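Side-chain contacts in secretory-abundant heat soluble protein 1 (Ramazzottius varieornatus, PDB 5XN9), which acts as a secreted molecular shield when water is scarce, contributing to desiccation tolerance in a tardigrade, and has the fold of a fatty acid-binding protein: residues A[56-60]-A[61-65]; A[76-80]-A[81-85]; A[99-102]-A[103-106]; A[122-126]-A[127-131]. One frame throughout, in Å; residues are numbered along the deposited sequence. Where two conformers were deposited one is given.

Contact 1. Residues A[56-60]-A[61-65]; sequences ISVPD and KNYKN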
loop_
_atom_site.group_PDB
_atom_site.type_symbol
_atom_site.label_atom_id
_atom_site.label_comp_id
_atom_site.label_asym_id
_atom_site.label_seq_id
_atom_site.Cartn_x
_atom_site.Cartn_y
_atom_site.Cartn_z
ATOM N N ILE A 56 3.652 -2.236 -6.529
ATOM C CA ILE A 56 4.152 -2.788 -5.279
ATOM C C ILE A 56 5.089 -3.927 -5.644
ATOM O O ILE A 56 4.749 -4.767 -6.486
ATOM C CB ILE A 56 2.996 -3.304 -4.401
ATOM C CG1 ILE A 56 1.990 -2.181 -4.105
ATOM C CG2 ILE A 56 3.530 -3.936 -3.118
ATOM C CD1 ILE A 56 0.838 -2.080 -5.109
ATOM N N SER A 57 6.269 -3.954 -5.038
ATOM C CA SER A 57 7.174 -5.073 -5.254
ATOM C C SER A 57 7.830 -5.508 -3.950
ATOM O O SER A 57 8.235 -4.675 -3.137
ATOM C CB SER A 57 8.232 -4.747 -6.300
ATOM O OG SER A 57 8.994 -3.642 -5.891
ATOM N N VAL A 58 7.922 -6.821 -3.763
ATOM C CA VAL A 58 8.674 -7.410 -2.658
ATOM C C VAL A 58 9.595 -8.446 -3.289
ATOM O O VAL A 58 9.193 -9.603 -3.480
ATOM C CB VAL A 58 7.760 -8.030 -1.587
ATOM C CG1 VAL A 58 8.602 -8.491 -0.391
ATOM C CG2 VAL A 58 6.685 -7.036 -1.145
ATOM N N PRO A 59 10.815 -8.064 -3.671
ATOM C CA PRO A 59 11.653 -8.983 -4.459
ATOM C C PRO A 59 11.967 -10.302 -3.768
ATOM O O PRO A 59 11.989 -11.339 -4.446
ATOM C CB PRO A 59 12.907 -8.149 -4.740
ATOM C CG PRO A 59 12.409 -6.729 -4.709
ATOM C CD PRO A 59 11.367 -6.699 -3.631
ATOM N N ASP A 60 12.191 -10.304 -2.441
ATOM C CA ASP A 60 12.476 -11.554 -1.733
ATOM C C ASP A 60 11.359 -12.556 -1.939
ATOM O O ASP A 60 11.602 -13.771 -1.931
ATOM C CB ASP A 60 12.554 -11.339 -0.215
ATOM C CG ASP A 60 13.833 -10.681 0.251
ATOM O OD1 ASP A 60 14.811 -10.590 -0.519
ATOM O OD2 ASP A 60 13.861 -10.308 1.455
ATOM N N LYS A 61 10.124 -12.066 -2.093
ATOM C CA LYS A 61 8.926 -12.884 -2.221
ATOM C C LYS A 61 8.454 -13.015 -3.663
ATOM O O LYS A 61 7.358 -13.531 -3.901
ATOM C CB LYS A 61 7.803 -12.306 -1.352
ATOM C CG LYS A 61 8.015 -12.482 0.151
ATOM C CD LYS A 61 7.904 -13.933 0.539
ATOM C CE LYS A 61 7.906 -14.113 2.045
ATOM N NZ LYS A 61 7.645 -15.528 2.408
ATOM N N ASN A 62 9.248 -12.553 -4.628
ATOM C CA ASN A 62 8.910 -12.697 -6.046
ATOM C C ASN A 62 7.549 -12.090 -6.359
ATOM O O ASN A 62 6.764 -12.630 -7.142
ATOM C CB ASN A 62 8.990 -14.163 -6.452
ATOM C CG ASN A 62 10.333 -14.735 -6.141
ATOM O OD1 ASN A 62 10.490 -15.626 -5.289
ATOM N ND2 ASN A 62 11.336 -14.160 -6.759
ATOM N N TYR A 63 7.263 -10.967 -5.721
ATOM C CA TYR A 63 5.963 -10.323 -5.810
ATOM C C TYR A 63 6.096 -8.989 -6.521
ATOM O O TYR A 63 6.904 -8.143 -6.125
ATOM C CB TYR A 63 5.356 -10.092 -4.426
ATOM C CG TYR A 63 3.984 -9.480 -4.531
ATOM C CD1 TYR A 63 2.880 -10.268 -4.819
ATOM C CD2 TYR A 63 3.793 -8.108 -4.390
ATOM C CE1 TYR A 63 1.627 -9.720 -4.939
ATOM C CE2 TYR A 63 2.533 -7.550 -4.502
ATOM C CZ TYR A 63 1.459 -8.365 -4.778
ATOM O OH TYR A 63 0.202 -7.829 -4.904
ATOM N N LYS A 64 5.250 -8.779 -7.519
ATOM C CA LYS A 64 5.186 -7.500 -8.205
ATOM C C LYS A 64 3.760 -7.346 -8.706
ATOM O O LYS A 64 3.234 -8.242 -9.372
ATOM C CB LYS A 64 6.187 -7.451 -9.373
ATOM C CG LYS A 64 6.341 -6.065 -10.006
ATOM C CD LYS A 64 7.272 -6.088 -11.215
ATOM C CE LYS A 64 8.730 -6.119 -10.801
ATOM N NZ LYS A 64 9.629 -5.921 -11.971
ATOM N N ASN A 65 3.126 -6.237 -8.358
ATOM C CA ASN A 65 1.763 -5.982 -8.800
ATOM C C ASN A 65 1.664 -4.532 -9.232
ATOM O O ASN A 65 2.074 -3.636 -8.489
ATOM C CB ASN A 65 0.764 -6.250 -7.667
ATOM C CG ASN A 65 -0.672 -6.298 -8.155
ATOM O OD1 ASN A 65 -0.924 -6.369 -9.356
ATOM N ND2 ASN A 65 -1.621 -6.270 -7.225
#
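Ile-56 and Tyr-63 run alongside each other on one face of a β-hairpin. The apolar contact is made by the CG2 branch of Ile-56, which comes up to the edge of the phenol ring near its plane, 4.0 Å from Tyr-63 CE2. Tyr-63 CG is anti to the backbone N (chi1 -177°), which directs the ring forward along its own strand, toward Asn-65, and brings its CE2 edge to Ile-56. Nearer the turn, Val-58 CG1 lies alongside the bent aliphatic chain of Lys-61, 4.0 Å from Lys-61 CB.

The backbone bonds pair strands 51-58 and 63-69 antiparallel, with Ile-56 and Asn-65 exchanging two bonds. At the turn, Asn-62 and Tyr-63 both face Val-58, a G1 β-bulge. Val-58 O is gripped twice, by Lys-61 N at 3.0 Å and by Tyr-63 N at 3.3 Å, the donors arriving from opposite faces of the carbonyl plane. Asn-62 N closes on Pro-59 O at 3.0 Å, and Asn-62 takes the positive phi (56°) usual at the first bulge position.

Asp-60 turns its carboxylate away to a hydrogen bond with His-39. Apolar contact thus holds one face of the hairpin, while main-chain carbonyls hold the turn and leave the charged groups directed elsewhere.

Contact 2. Residues A[76-80]-A[81-85]; sequences TTQHN and NTEIK
The amides of Gln-78 and Asn-81 lie next to each other at the end of a β-hairpin, their planes 68° apart, so the two flat groups meet well away from a parallel stack. The Asn-81 amide is probably built the wrong way round, and no polar pairing is assigned between the two. On the other face of the hairpin, the imidazole of His-79 has Asn-80 OD1 over one of its faces, 3.7 Å above the plane and displaced toward the rim.

The hairpin is made by strands 75-79 and 82-91, neighbours in the antiparallel sheet of this fatty acid-binding-protein fold. Its two-residue connection, Asn-80 and Asn-81, is closed by reciprocal bonds between His-79 and Thr-82; Thr-82 N reaches His-79 O at 2.7 Å. Thr-77 and Ile-84 form the next hydrogen-bonded pair.

Beside His-79 and Thr-82 on their face, Thr-77 and Ile-84 leave the backbone in the same direction. Thr-77 OG1 is anti to the backbone N (chi1 -171°), an orientation that leaves CG2 to meet Ile-84 CB at 3.8 Å while the hydroxyl bonds Asn-65 across the gap to strand 63-69. Ile-84 also packs on Val-99 and Val-101 of strand 94-101.

On the opposite face, Gln-78 bends at chi2 (-117°) and lays its amide over the neighbouring strand. Its NE2 comes within 3.4 Å of both Glu-83 CA and Glu-83 CB, while farther along that face Thr-76 CG2 lies 4.1 Å from Glu-83 OE2.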
loop_
_atom_site.group_PDB
_atom_site.type_symbol
_atom_site.label_atom_id
_atom_site.label_comp_id
_atom_site.label_asym_id
_atom_site.label_seq_id
_atom_site.Cartn_x
_atom_site.Cartn_y
_atom_site.Cartn_z
ATOM N N THR A 76 -10.342 -3.027 -9.289
ATOM C CA THR A 76 -10.167 -4.373 -8.769
ATOM C C THR A 76 -8.794 -4.908 -9.135
ATOM O O THR A 76 -8.226 -4.583 -10.185
ATOM C CB THR A 76 -11.227 -5.361 -9.282
ATOM O OG1 THR A 76 -11.128 -5.471 -10.705
ATOM C CG2 THR A 76 -12.629 -4.903 -8.898
ATOM N N THR A 77 -8.273 -5.751 -8.253
ATOM C CA THR A 77 -7.061 -6.503 -8.517
ATOM C C THR A 77 -7.236 -7.895 -7.924
ATOM O O THR A 77 -8.281 -8.224 -7.353
ATOM C CB THR A 77 -5.816 -5.743 -8.024
ATOM O OG1 THR A 77 -4.624 -6.402 -8.472
ATOM C CG2 THR A 77 -5.797 -5.644 -6.520
ATOM N N GLN A 78 -6.226 -8.732 -8.076
ATOM C CA GLN A 78 -6.270 -10.074 -7.525
ATOM C C GLN A 78 -4.956 -10.348 -6.819
ATOM O O GLN A 78 -3.901 -9.865 -7.233
ATOM C CB GLN A 78 -6.480 -11.123 -8.624
ATOM C CG GLN A 78 -7.860 -11.100 -9.255
ATOM C CD GLN A 78 -8.627 -12.385 -9.016
ATOM O OE1 GLN A 78 -8.201 -13.461 -9.436
ATOM N NE2 GLN A 78 -9.764 -12.279 -8.337
ATOM N N HIS A 79 -5.035 -11.104 -5.732
ATOM C CA HIS A 79 -3.859 -11.714 -5.127
ATOM C C HIS A 79 -4.097 -13.212 -5.101
ATOM O O HIS A 79 -5.051 -13.677 -4.467
ATOM C CB HIS A 79 -3.599 -11.184 -3.719
ATOM C CG HIS A 79 -2.325 -11.693 -3.123
ATOM N ND1 HIS A 79 -2.262 -12.269 -1.873
ATOM C CD2 HIS A 79 -1.064 -11.729 -3.619
ATOM C CE1 HIS A 79 -1.016 -12.628 -1.619
ATOM N NE2 HIS A 79 -0.270 -12.312 -2.661
ATOM N N ASN A 80 -3.230 -13.960 -5.788
ATOM C CA ASN A 80 -3.497 -15.360 -6.104
ATOM C C ASN A 80 -4.882 -15.468 -6.739
ATOM O O ASN A 80 -5.059 -15.031 -7.882
ATOM C CB ASN A 80 -3.285 -16.250 -4.883
ATOM C CG ASN A 80 -1.819 -16.353 -4.500
ATOM O OD1 ASN A 80 -1.410 -15.916 -3.424
ATOM N ND2 ASN A 80 -1.017 -16.929 -5.389
ATOM N N ASN A 81 -5.872 -16.015 -6.027
ATOM C CA ASN A 81 -7.260 -15.769 -6.439
ATOM C C ASN A 81 -8.096 -15.358 -5.224
ATOM O O ASN A 81 -9.136 -15.938 -4.906
ATOM C CB ASN A 81 -7.894 -16.857 -7.325
ATOM C CG ASN A 81 -9.229 -16.414 -7.985
ATOM O OD1 ASN A 81 -9.693 -17.032 -8.939
ATOM N ND2 ASN A 81 -9.840 -15.349 -7.463
ATOM N N THR A 82 -7.621 -14.322 -4.550
ATOM C CA THR A 82 -8.459 -13.511 -3.687
ATOM C C THR A 82 -8.705 -12.218 -4.448
ATOM O O THR A 82 -7.749 -11.512 -4.785
ATOM C CB THR A 82 -7.744 -13.224 -2.367
ATOM O OG1 THR A 82 -7.438 -14.450 -1.689
ATOM C CG2 THR A 82 -8.617 -12.369 -1.477
ATOM N N GLU A 83 -9.962 -11.935 -4.768
ATOM C CA GLU A 83 -10.287 -10.677 -5.418
ATOM C C GLU A 83 -10.216 -9.545 -4.404
ATOM O O GLU A 83 -10.642 -9.691 -3.252
ATOM C CB GLU A 83 -11.682 -10.720 -6.039
ATOM C CG GLU A 83 -12.024 -9.472 -6.840
ATOM C CD GLU A 83 -13.513 -9.207 -6.894
ATOM O OE1 GLU A 83 -14.213 -9.543 -5.912
ATOM O OE2 GLU A 83 -13.985 -8.666 -7.915
ATOM N N ILE A 84 -9.691 -8.406 -4.842
ATOM C CA ILE A 84 -9.479 -7.251 -3.986
ATOM C C ILE A 84 -10.123 -6.051 -4.674
ATOM O O ILE A 84 -9.766 -5.724 -5.812
ATOM C CB ILE A 84 -7.978 -6.996 -3.764
ATOM C CG1 ILE A 84 -7.280 -8.252 -3.224
ATOM C CG2 ILE A 84 -7.761 -5.795 -2.871
ATOM C CD1 ILE A 84 -7.850 -8.762 -1.941
ATOM N N LYS A 85 -11.077 -5.409 -4.002
ATOM C CA LYS A 85 -11.661 -4.167 -4.492
ATOM C C LYS A 85 -10.994 -2.999 -3.784
ATOM O O LYS A 85 -10.738 -3.062 -2.580
ATOM C CB LYS A 85 -13.161 -4.124 -4.217
ATOM C CG LYS A 85 -13.963 -5.243 -4.841
ATOM C CD LYS A 85 -15.445 -4.984 -4.622
ATOM C CE LYS A 85 -16.246 -6.269 -4.514
ATOM N NZ LYS A 85 -17.660 -6.007 -4.119
#

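Contact 3. Residues A[99-102]-A[103-106]; sequences VHVP and SRNK
Val-101, at the end of its strand, and Arg-104, in the turn that follows, extend their side chains alongside each other. Val-101 CG1 is the branch that touches: with CG1 anti to the backbone N (chi1 -172°), it reaches the start of the arginine chain, 3.9 Å from Arg-104 CG. The serine hydroxyl comes to the same methyl, with Ser-103 OG 4.1 Å from Val-101 CG1. From CG onward the arginine runs extended to NE, carrying its guanidinium away from the valine; only its aliphatic root takes part here.

Lys-106 sits across from Val-101 on the same face, their CB atoms 4.2 Å apart, and then its chain bends away. Val-101 also packs against Thr-82 of strand 82-91 and Ile-108 of strand 106-114, so its side chain is buried although most of the turn is exposed.

The main chain forms a G1 β-bulge, in which Asn-105 and Lys-106 both face Val-101. Asn-105 carries the positive phi (52°) of its first position. Val-101 N donates almost straight to Lys-106 O at 2.8 Å. Val-101 O receives Arg-104 N at 3.1 Å and Lys-106 N at 3.3 Å, one from each face of the carbonyl plane.

The polar demand of the bulge is met by the main chain, the Val-101 carbonyl taking two donors and its N-H making a third bond, while the valine side chain supplies the apolar contact.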
loop_
_atom_site.group_PDB
_atom_site.type_symbol
_atom_site.label_atom_id
_atom_site.label_comp_id
_atom_site.label_asym_id
_atom_site.label_seq_id
_atom_site.Cartn_x
_atom_site.Cartn_y
_atom_site.Cartn_z
ATOM N N VAL A 99 -10.050 -0.720 0.943
ATOM C CA VAL A 99 -9.862 -2.038 0.344
ATOM C C VAL A 99 -10.905 -3.009 0.891
ATOM O O VAL A 99 -11.016 -3.185 2.110
ATOM C CB VAL A 99 -8.440 -2.560 0.583
ATOM C CG1 VAL A 99 -8.302 -3.939 0.000
ATOM C CG2 VAL A 99 -7.410 -1.601 -0.030
ATOM N N HIS A 100 -11.668 -3.640 -0.001
ATOM C CA HIS A 100 -12.573 -4.721 0.384
ATOM C C HIS A 100 -11.952 -6.036 -0.036
ATOM O O HIS A 100 -11.490 -6.163 -1.172
ATOM C CB HIS A 100 -13.915 -4.648 -0.348
ATOM C CG HIS A 100 -14.879 -3.634 0.183
ATOM N ND1 HIS A 100 -14.812 -2.297 -0.150
ATOM C CD2 HIS A 100 -15.998 -3.778 0.935
ATOM C CE1 HIS A 100 -15.820 -1.654 0.409
ATOM N NE2 HIS A 100 -16.557 -2.529 1.075
ATOM N N VAL A 101 -11.977 -7.017 0.859
ATOM C CA VAL A 101 -11.658 -8.394 0.494
ATOM C C VAL A 101 -12.916 -9.219 0.732
ATOM O O VAL A 101 -13.087 -9.796 1.819
ATOM C CB VAL A 101 -10.463 -8.926 1.296
ATOM C CG1 VAL A 101 -10.057 -10.270 0.762
ATOM C CG2 VAL A 101 -9.302 -7.933 1.248
ATOM N N PRO A 102 -13.829 -9.276 -0.242
ATOM C CA PRO A 102 -15.168 -9.824 0.039
ATOM C C PRO A 102 -15.163 -11.283 0.445
ATOM O O PRO A 102 -15.997 -11.696 1.260
ATOM C CB PRO A 102 -15.917 -9.597 -1.282
ATOM C CG PRO A 102 -15.190 -8.484 -1.938
ATOM C CD PRO A 102 -13.756 -8.641 -1.569
ATOM N N SER A 103 -14.252 -12.084 -0.113
ATOM C CA SER A 103 -14.227 -13.505 0.212
ATOM C C SER A 103 -13.949 -13.738 1.690
ATOM O O SER A 103 -14.375 -14.753 2.251
ATOM C CB SER A 103 -13.192 -14.221 -0.656
ATOM O OG SER A 103 -11.882 -13.723 -0.421
ATOM N N ARG A 104 -13.266 -12.800 2.343
ATOM C CA ARG A 104 -12.879 -12.943 3.738
ATOM C C ARG A 104 -13.622 -11.983 4.652
ATOM O O ARG A 104 -13.330 -11.931 5.851
ATOM C CB ARG A 104 -11.378 -12.736 3.880
ATOM C CG ARG A 104 -10.600 -13.498 2.845
ATOM C CD ARG A 104 -9.213 -13.806 3.317
ATOM N NE ARG A 104 -8.523 -14.641 2.347
ATOM C CZ ARG A 104 -7.348 -15.212 2.565
ATOM N NH1 ARG A 104 -6.787 -15.949 1.615
ATOM N NH2 ARG A 104 -6.738 -15.044 3.731
ATOM N N ASN A 105 -14.571 -11.224 4.116
ATOM C CA ASN A 105 -15.306 -10.232 4.895
ATOM C C ASN A 105 -14.358 -9.293 5.645
ATOM O O ASN A 105 -14.503 -9.042 6.845
ATOM C CB ASN A 105 -16.312 -10.897 5.840
ATOM C CG ASN A 105 -17.308 -9.911 6.406
ATOM O OD1 ASN A 105 -17.674 -8.942 5.740
ATOM N ND2 ASN A 105 -17.743 -10.139 7.642
ATOM N N LYS A 106 -13.357 -8.783 4.929
ATOM C CA LYS A 106 -12.413 -7.834 5.502
ATOM C C LYS A 106 -12.485 -6.500 4.769
ATOM O O LYS A 106 -12.668 -6.448 3.543
ATOM C CB LYS A 106 -10.970 -8.363 5.468
ATOM C CG LYS A 106 -10.686 -9.575 6.363
ATOM C CD LYS A 106 -10.579 -9.192 7.843
ATOM C CE LYS A 106 -10.293 -10.403 8.734
ATOM N NZ LYS A 106 -11.537 -11.132 9.080
#

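Contact 4. Residues A[122-126]-A[127-131]; sequences TYKVG and DVTAK. With ACY (acetic acid), chain L.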
loop_
_atom_site.group_PDB
_atom_site.type_symbol
_atom_site.label_atom_id
_atom_site.label_comp_id
_atom_site.label_asym_id
_atom_site.label_seq_id
_atom_site.Cartn_x
_atom_site.Cartn_y
_atom_site.Cartn_z
ATOM N N THR A 122 0.217 3.628 6.963
ATOM C CA THR A 122 -0.589 3.107 8.055
ATOM C C THR A 122 -1.547 2.072 7.490
ATOM O O THR A 122 -2.170 2.299 6.449
ATOM C CB THR A 122 -1.362 4.240 8.727
ATOM O OG1 THR A 122 -0.435 5.216 9.217
ATOM C CG2 THR A 122 -2.177 3.705 9.890
ATOM N N TYR A 123 -1.645 0.937 8.169
ATOM C CA TYR A 123 -2.477 -0.180 7.753
ATOM C C TYR A 123 -3.458 -0.415 8.885
ATOM O O TYR A 123 -3.042 -0.545 10.039
ATOM C CB TYR A 123 -1.626 -1.453 7.601
ATOM C CG TYR A 123 -0.338 -1.327 6.792
ATOM C CD1 TYR A 123 0.773 -0.651 7.296
ATOM C CD2 TYR A 123 -0.221 -1.925 5.552
ATOM C CE1 TYR A 123 1.945 -0.546 6.573
ATOM C CE2 TYR A 123 0.957 -1.836 4.818
ATOM C CZ TYR A 123 2.037 -1.143 5.333
ATOM O OH TYR A 123 3.210 -1.048 4.611
ATOM N N LYS A 124 -4.747 -0.465 8.576
ATOM C CA LYS A 124 -5.740 -0.690 9.617
ATOM C C LYS A 124 -6.748 -1.723 9.153
ATOM O O LYS A 124 -7.226 -1.671 8.016
ATOM C CB LYS A 124 -6.507 0.578 9.978
ATOM C CG LYS A 124 -5.750 1.617 10.773
ATOM C CD LYS A 124 -6.691 2.768 11.107
ATOM C CE LYS A 124 -5.990 3.913 11.816
ATOM N NZ LYS A 124 -6.746 5.178 11.631
ATOM N N VAL A 125 -7.098 -2.643 10.049
ATOM C CA VAL A 125 -8.217 -3.543 9.813
ATOM C C VAL A 125 -8.974 -3.661 11.133
ATOM O O VAL A 125 -8.416 -4.120 12.134
ATOM C CB VAL A 125 -7.777 -4.913 9.261
ATOM C CG1 VAL A 125 -6.709 -5.570 10.146
ATOM C CG2 VAL A 125 -8.972 -5.822 9.032
ATOM N N GLY A 126 -10.218 -3.192 11.155
ATOM C CA GLY A 126 -10.917 -3.084 12.426
ATOM C C GLY A 126 -10.140 -2.197 13.377
ATOM O O GLY A 126 -9.745 -1.076 13.035
ATOM N N ASP A 127 -9.909 -2.690 14.597
ATOM C CA ASP A 127 -9.232 -1.920 15.636
ATOM C C ASP A 127 -7.726 -2.145 15.682
ATOM O O ASP A 127 -7.085 -1.754 16.664
ATOM C CB ASP A 127 -9.834 -2.215 17.018
ATOM C CG ASP A 127 -9.597 -3.650 17.479
ATOM O OD1 ASP A 127 -9.372 -4.533 16.627
ATOM O OD2 ASP A 127 -9.654 -3.902 18.707
ATOM N N VAL A 128 -7.143 -2.756 14.655
ATOM C CA VAL A 128 -5.727 -3.111 14.651
ATOM C C VAL A 128 -5.014 -2.195 13.667
ATOM O O VAL A 128 -5.369 -2.153 12.480
ATOM C CB VAL A 128 -5.523 -4.588 14.281
ATOM C CG1 VAL A 128 -4.042 -4.907 14.173
ATOM C CG2 VAL A 128 -6.194 -5.493 15.307
ATOM N N THR A 129 -4.007 -1.461 14.148
ATOM C CA THR A 129 -3.285 -0.524 13.301
ATOM C C THR A 129 -1.809 -0.893 13.278
ATOM O O THR A 129 -1.213 -1.166 14.326
ATOM C CB THR A 129 -3.408 0.890 13.874
ATOM O OG1 THR A 129 -4.793 1.218 14.044
ATOM C CG2 THR A 129 -2.737 1.908 12.965
ATOM N N ALA A 130 -1.218 -0.888 12.086
ATOM C CA ALA A 130 0.220 -1.046 11.941
ATOM C C ALA A 130 0.775 0.115 11.131
ATOM O O ALA A 130 0.045 0.814 10.423
ATOM C CB ALA A 130 0.593 -2.377 11.287
ATOM N N LYS A 131 2.084 0.316 11.243
ATOM C CA LYS A 131 2.738 1.385 10.516
ATOM C C LYS A 131 4.057 0.890 9.958
ATOM O O LYS A 131 4.723 0.028 10.543
ATOM C CB LYS A 131 2.989 2.595 11.408
ATOM C CG LYS A 131 1.735 3.386 11.715
ATOM C CD LYS A 131 2.035 4.512 12.674
ATOM C CE LYS A 131 0.802 5.355 12.918
ATOM N NZ LYS A 131 0.472 6.149 11.718
HETATM C C ACY L . 3.185 -3.151 2.130
HETATM O O ACY L . 3.755 -3.326 3.230
HETATM O OXT ACY L . 2.562 -2.110 1.825
HETATM C CH3 ACY L . 3.253 -4.251 1.111
#
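Strands 118-125 and 128-136 run antiparallel, their short segments at 164°, and are joined by a type II' β-turn from Val-125 to Val-128 in which Gly-126 has a phi of 58°. Reciprocal backbone bonds link Tyr-123 with Ala-130 and Val-125 with Val-128.

On one face, Lys-131 lies alongside Thr-122 and donates from NZ to Thr-122 OG1 at 2.8 Å. The lysine chain is extended until its last torsion, where a bend (chi4 -71°) brings the ammonium back to the hydroxyl; the same NZ forms a salt bridge with Glu-120. Thr-122 CG2 meets Thr-129 CG2 at 3.6 Å, the two side chains crossing at a slant. The aliphatic part of Lys-124 runs beside Thr-129, with Lys-124 CG 3.4 Å from Thr-129 OG1.

This hairpin belongs to the β-barrel of the fatty acid-binding-protein fold, and its other face meets helix 21-27, where Phe-21 and Phe-24 pack on Ala-130. Tyr-123 is buried, its ring edge-to-face with that of Phe-21. Ala-130 O sits at the ring edge, in its plane, 3.5 Å from Tyr-123 CD1. Toward the far end of the ring, the acetic acid, probably from the crystallisation liquor, is likewise at the edge. Tyr-123 OH donates to its O atom at 2.7 Å, and Lys-121 and Arg-132 also hydrogen-bond it. The tyrosine side chain comes to about 3 Å from the magnesium ion, whose site includes His-43 and Tyr-134.

Along the chain the four contacts follow in series, none nesting in or crossing another, and each closes a connection between consecutive strands of one antiparallel sheet. Contact 1 turns strand 51-58 into 63-69, and contact 2 turns 75-79 into 82-91. Strands 63-69 and 75-79 are the outermost in sheet order, yet the contacts touch there, with Tyr-63 packing on His-79. Contact 3 joins 94-101 to 106-114 and abuts contact 2 through Lys-85 and His-100, whose strands are neighbours. Contact 4 closes the last hairpin; Val-125 touches Lys-106 of contact 3, while contacts 1 and 4 stay about 8 Å apart at their nearest atoms.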